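Local coordinates for protein arabinogalactan endo-1,4-beta-galactosidase (Ignisphaera aggregans, PDB 7OSK) that probably hydrolyses internal beta-1,4-galactosidic links of arabinogalactan through its family 53 glycoside hydrolase catalytic domain, a calcium-binding TIM barrel, at residues M270-V281 / L334-K345. Numbering follows the deposited sequence.
Sequences MDDFRNLVRTLV and LIAALYEEGKDK
Phe273, Arg274 and Val277 of 270-281 meet Leu334, Ala337 and Glu341 of 334-345 where two neighbouring outer helices of the (beta/alpha)8 barrel, 270-283 and 324-342, pack side by side, their segment axes approaching to 8.7 Å and crossing at -30°. The interface is apolar toward the barrel and charged on the side away from it. On the inner side Leu334 CD1 sits over one face of the Phe273 ring, a CH-pi contact 3.8 Å from the centroid, while Val277 CG2, from the same helix as the ring, covers the opposite face. Val277 CG1 lies beside Glu341 CB (3.6 Å) and near Gly342 N, since a chi1 of 174° turns this methyl opposite the backbone N. Farther out, the extended chain of Arg274 lays its guanidinium over the Ala337 methyl, and NH2 forms a salt bridge with Glu340 OE1 at the edge, in plane, at 2.7 Å. Its NE adds a salt bridge to Glu341 OE2 through a weak hydrogen bond (2.9 Å), the carboxylate almost perpendicular to the guanidinium; Arg278 completes this four-residue salt-bridge network with weak, bent bonds from NH1 to OE1 and NH2 to OE2 of Glu341. Replacing Arg274 with a leucine would probably leave Glu340 without this cationic mate and Glu341 dependent on Arg278 for its pairing across the interface. Beneath the network, Phe273 rests on Val290 of strand 287-293, and Leu338 bridges Ile288 of that strand and Ile349 of strand 346-352, seating the helix pair against two neighbouring barrel strands.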
loop_
_atom_site.group_PDB
_atom_site.type_symbol
_atom_site.label_atom_id
_atom_site.label_comp_id
_atom_site.label_asym_id
_atom_site.label_seq_id
_atom_site.Cartn_x
_atom_site.Cartn_y
_atom_site.Cartn_z
ATOM N N MET A 270 16.798 -9.503 -3.558
ATOM C CA MET A 270 16.299 -9.970 -2.272
ATOM C C MET A 270 17.330 -9.706 -1.179
ATOM O O MET A 270 16.977 -9.445 -0.028
ATOM C CB MET A 270 15.967 -11.462 -2.337
ATOM C CG MET A 270 15.122 -11.962 -1.174
ATOM S SD MET A 270 13.490 -11.194 -1.104
ATOM C CE MET A 270 12.803 -11.687 -2.685
ATOM N N ASP A 271 18.606 -9.776 -1.551
ATOM C CA ASP A 271 19.694 -9.502 -0.620
ATOM C C ASP A 271 19.739 -8.024 -0.248
ATOM O O ASP A 271 20.032 -7.674 0.894
ATOM C CB ASP A 271 21.035 -9.931 -1.217
ATOM C CG ASP A 271 21.458 -11.316 -0.767
ATOM O OD1 ASP A 271 21.423 -11.587 0.451
ATOM O OD2 ASP A 271 21.826 -12.135 -1.634
ATOM N N ASP A 272 19.453 -7.160 -1.218
ATOM C CA ASP A 272 19.393 -5.725 -0.963
ATOM C C ASP A 272 18.278 -5.416 0.033
ATOM O O ASP A 272 18.381 -4.478 0.825
ATOM C CB ASP A 272 19.171 -4.950 -2.264
ATOM C CG ASP A 272 20.313 -5.121 -3.250
ATOM O OD1 ASP A 272 21.471 -5.261 -2.805
ATOM O OD2 ASP A 272 20.051 -5.113 -4.470
ATOM N N PHE A 273 17.214 -6.212 -0.013
ATOM C CA PHE A 273 16.112 -6.064 0.927
ATOM C C PHE A 273 16.523 -6.560 2.311
ATOM O O PHE A 273 16.173 -5.956 3.322
ATOM C CB PHE A 273 14.876 -6.821 0.436
ATOM C CG PHE A 273 13.706 -6.749 1.378
ATOM C CD1 PHE A 273 12.935 -5.600 1.464
ATOM C CD2 PHE A 273 13.374 -7.830 2.178
ATOM C CE1 PHE A 273 11.860 -5.531 2.328
ATOM C CE2 PHE A 273 12.298 -7.767 3.045
ATOM C CZ PHE A 273 11.542 -6.616 3.120
ATOM N N ARG A 274 17.274 -7.656 2.347
ATOM C CA ARG A 274 17.759 -8.219 3.604
ATOM C C ARG A 274 18.650 -7.237 4.354
ATOM O O ARG A 274 18.563 -7.113 5.574
ATOM C CB ARG A 274 18.532 -9.513 3.351
ATOM C CG ARG A 274 17.709 -10.775 3.514
ATOM C CD ARG A 274 18.575 -12.019 3.401
ATOM N NE ARG A 274 17.940 -13.182 4.015
ATOM C CZ ARG A 274 17.076 -13.984 3.401
ATOM N NH1 ARG A 274 16.726 -13.763 2.138
ATOM N NH2 ARG A 274 16.557 -15.013 4.053
ATOM N N ASN A 275 19.510 -6.546 3.616
ATOM C CA ASN A 275 20.444 -5.604 4.218
ATOM C C ASN A 275 19.720 -4.426 4.854
ATOM O O ASN A 275 20.149 -3.913 5.887
ATOM C CB ASN A 275 21.442 -5.099 3.173
ATOM C CG ASN A 275 22.262 -6.218 2.563
ATOM O OD1 ASN A 275 22.630 -7.179 3.241
ATOM N ND2 ASN A 275 22.554 -6.098 1.273
ATOM N N LEU A 276 18.625 -3.999 4.236
ATOM C CA LEU A 276 17.839 -2.896 4.774
ATOM C C LEU A 276 17.182 -3.289 6.090
ATOM O O LEU A 276 17.224 -2.537 7.062
ATOM C CB LEU A 276 16.765 -2.450 3.780
ATOM C CG LEU A 276 15.867 -1.314 4.285
ATOM C CD1 LEU A 276 16.676 -0.036 4.483
ATOM C CD2 LEU A 276 14.705 -1.078 3.349
ATOM N N VAL A 277 16.569 -4.467 6.112
ATOM C CA VAL A 277 15.821 -4.914 7.278
ATOM C C VAL A 277 16.722 -4.995 8.508
ATOM O O VAL A 277 16.411 -4.408 9.544
ATOM C CB VAL A 277 15.156 -6.289 7.030
ATOM C CG1 VAL A 277 14.493 -6.811 8.304
ATOM C CG2 VAL A 277 14.129 -6.189 5.910
ATOM N N ARG A 278 17.835 -5.712 8.391
ATOM C CA ARG A 278 18.734 -5.901 9.526
ATOM C C ARG A 278 19.336 -4.576 9.995
ATOM O O ARG A 278 19.718 -4.435 11.156
ATOM C CB ARG A 278 19.851 -6.889 9.174
ATOM C CG ARG A 278 20.906 -6.345 8.226
ATOM C CD ARG A 278 22.008 -7.363 7.987
ATOM N NE ARG A 278 21.608 -8.409 7.045
ATOM C CZ ARG A 278 21.092 -9.588 7.386
ATOM N NH1 ARG A 278 20.895 -9.906 8.661
ATOM N NH2 ARG A 278 20.773 -10.458 6.437
ATOM N N THR A 279 19.425 -3.611 9.087
ATOM C CA THR A 279 19.957 -2.295 9.421
ATOM C C THR A 279 18.941 -1.494 10.232
ATOM O O THR A 279 19.311 -0.657 11.054
ATOM C CB THR A 279 20.339 -1.499 8.153
ATOM O OG1 THR A 279 21.203 -2.292 7.329
ATOM C CG2 THR A 279 21.044 -0.194 8.516
ATOM N N LEU A 280 17.660 -1.758 9.995
ATOM C CA LEU A 280 16.587 -1.066 10.704
ATOM C C LEU A 280 16.335 -1.654 12.092
ATOM O O LEU A 280 16.008 -0.925 13.028
ATOM C CB LEU A 280 15.292 -1.108 9.886
ATOM C CG LEU A 280 14.999 0.128 9.028
ATOM C CD1 LEU A 280 16.158 0.447 8.099
ATOM C CD2 LEU A 280 13.719 -0.061 8.228
ATOM N N VAL A 281 16.482 -2.970 12.226
ATOM C CA VAL A 281 16.208 -3.630 13.498
ATOM C C VAL A 281 17.313 -3.358 14.517
ATOM O O VAL A 281 17.081 -3.440 15.723
ATOM C CB VAL A 281 16.047 -5.161 13.332
ATOM C CG1 VAL A 281 14.907 -5.477 12.377
ATOM C CG2 VAL A 281 17.342 -5.795 12.858
ATOM N N LEU A 334 9.845 -13.194 0.314
ATOM C CA LEU A 334 9.821 -11.862 0.907
ATOM C C LEU A 334 9.344 -11.943 2.355
ATOM O O LEU A 334 9.906 -11.295 3.240
ATOM C CB LEU A 334 8.922 -10.923 0.101
ATOM C CG LEU A 334 8.967 -9.444 0.504
ATOM C CD1 LEU A 334 10.329 -8.839 0.195
ATOM C CD2 LEU A 334 7.866 -8.663 -0.195
ATOM N N ILE A 335 8.304 -12.739 2.588
ATOM C CA ILE A 335 7.809 -12.983 3.940
ATOM C C ILE A 335 8.903 -13.635 4.777
ATOM O O ILE A 335 9.110 -13.279 5.938
ATOM C CB ILE A 335 6.547 -13.882 3.932
ATOM C CG1 ILE A 335 5.377 -13.134 3.281
ATOM C CG2 ILE A 335 6.183 -14.323 5.356
ATOM C CD1 ILE A 335 4.068 -13.916 3.219
ATOM N N ALA A 336 9.603 -14.592 4.177
ATOM C CA ALA A 336 10.685 -15.286 4.860
ATOM C C ALA A 336 11.835 -14.331 5.157
ATOM O O ALA A 336 12.325 -14.266 6.283
ATOM C CB ALA A 336 11.170 -16.459 4.025
ATOM N N ALA A 337 12.261 -13.592 4.138
ATOM C CA ALA A 337 13.362 -12.646 4.282
ATOM C C ALA A 337 13.057 -11.606 5.354
ATOM O O ALA A 337 13.922 -11.259 6.154
ATOM C CB ALA A 337 13.649 -11.965 2.956
ATOM N N LEU A 338 11.825 -11.111 5.366
ATOM C CA LEU A 338 11.432 -10.088 6.323
ATOM C C LEU A 338 11.454 -10.615 7.755
ATOM O O LEU A 338 11.939 -9.939 8.661
ATOM C CB LEU A 338 10.039 -9.549 5.988
ATOM C CG LEU A 338 9.473 -8.522 6.975
ATOM C CD1 LEU A 338 10.424 -7.345 7.154
ATOM C CD2 LEU A 338 8.107 -8.039 6.514
ATOM N N TYR A 339 10.930 -11.820 7.955
ATOM C CA TYR A 339 10.817 -12.383 9.297
ATOM C C TYR A 339 12.154 -12.900 9.815
ATOM O O TYR A 339 12.469 -12.746 10.996
ATOM C CB TYR A 339 9.784 -13.513 9.321
ATOM C CG TYR A 339 9.632 -14.152 10.683
ATOM C CD1 TYR A 339 9.347 -13.382 11.803
ATOM C CD2 TYR A 339 9.771 -15.525 10.851
ATOM C CE1 TYR A 339 9.209 -13.959 13.055
ATOM C CE2 TYR A 339 9.633 -16.111 12.099
ATOM C CZ TYR A 339 9.354 -15.323 13.197
ATOM O OH TYR A 339 9.217 -15.897 14.440
ATOM N N GLU A 340 12.937 -13.509 8.932
ATOM C CA GLU A 340 14.221 -14.089 9.317
ATOM C C GLU A 340 15.214 -13.020 9.765
ATOM O O GLU A 340 16.123 -13.295 10.549
ATOM C CB GLU A 340 14.803 -14.901 8.155
ATOM C CG GLU A 340 14.087 -16.226 7.925
ATOM C CD GLU A 340 14.495 -16.903 6.633
ATOM O OE1 GLU A 340 15.493 -16.468 6.022
ATOM O OE2 GLU A 340 13.814 -17.871 6.230
ATOM N N GLU A 341 15.030 -11.802 9.264
ATOM C CA GLU A 341 15.892 -10.678 9.612
ATOM C C GLU A 341 15.184 -9.730 10.575
ATOM O O GLU A 341 15.785 -9.234 11.529
ATOM C CB GLU A 341 16.311 -9.914 8.355
ATOM C CG GLU A 341 16.792 -10.793 7.213
ATOM C CD GLU A 341 18.142 -11.428 7.477
ATOM O OE1 GLU A 341 18.686 -11.250 8.588
ATOM O OE2 GLU A 341 18.669 -12.098 6.561
ATOM N N GLY A 342 13.907 -9.479 10.310
ATOM C CA GLY A 342 13.119 -8.573 11.124
ATOM C C GLY A 342 12.901 -9.095 12.529
ATOM O O GLY A 342 12.671 -8.314 13.456
ATOM N N LYS A 343 12.973 -10.415 12.685
ATOM C CA LYS A 343 12.799 -11.061 13.983
ATOM C C LYS A 343 11.443 -10.678 14.592
ATOM O O LYS A 343 10.397 -10.916 13.985
ATOM C CB LYS A 343 13.953 -10.686 14.924
ATOM C CG LYS A 343 15.348 -10.952 14.361
ATOM C CD LYS A 343 15.900 -12.308 14.775
ATOM C CE LYS A 343 16.210 -13.178 13.569
ATOM N NZ LYS A 343 17.163 -12.526 12.626
ATOM N N ASP A 344 11.464 -10.080 15.783
ATOM C CA ASP A 344 10.238 -9.696 16.481
ATOM C C ASP A 344 9.730 -8.317 16.053
ATOM O O ASP A 344 8.662 -7.882 16.486
ATOM C CB ASP A 344 10.457 -9.717 18.000
ATOM C CG ASP A 344 11.779 -9.093 18.412
ATOM O OD1 ASP A 344 11.835 -7.854 18.567
ATOM O OD2 ASP A 344 12.763 -9.846 18.574
ATOM N N LYS A 345 10.500 -7.634 15.210
ATOM C CA LYS A 345 10.090 -6.346 14.659
ATOM C C LYS A 345 9.498 -6.510 13.263
ATOM O O LYS A 345 8.994 -5.549 12.678
ATOM C CB LYS A 345 11.272 -5.377 14.618
ATOM C CG LYS A 345 11.524 -4.657 15.938
ATOM C CD LYS A 345 12.985 -4.723 16.352
ATOM C CE LYS A 345 13.469 -3.406 16.931
ATOM N NZ LYS A 345 14.942 -3.271 16.770
#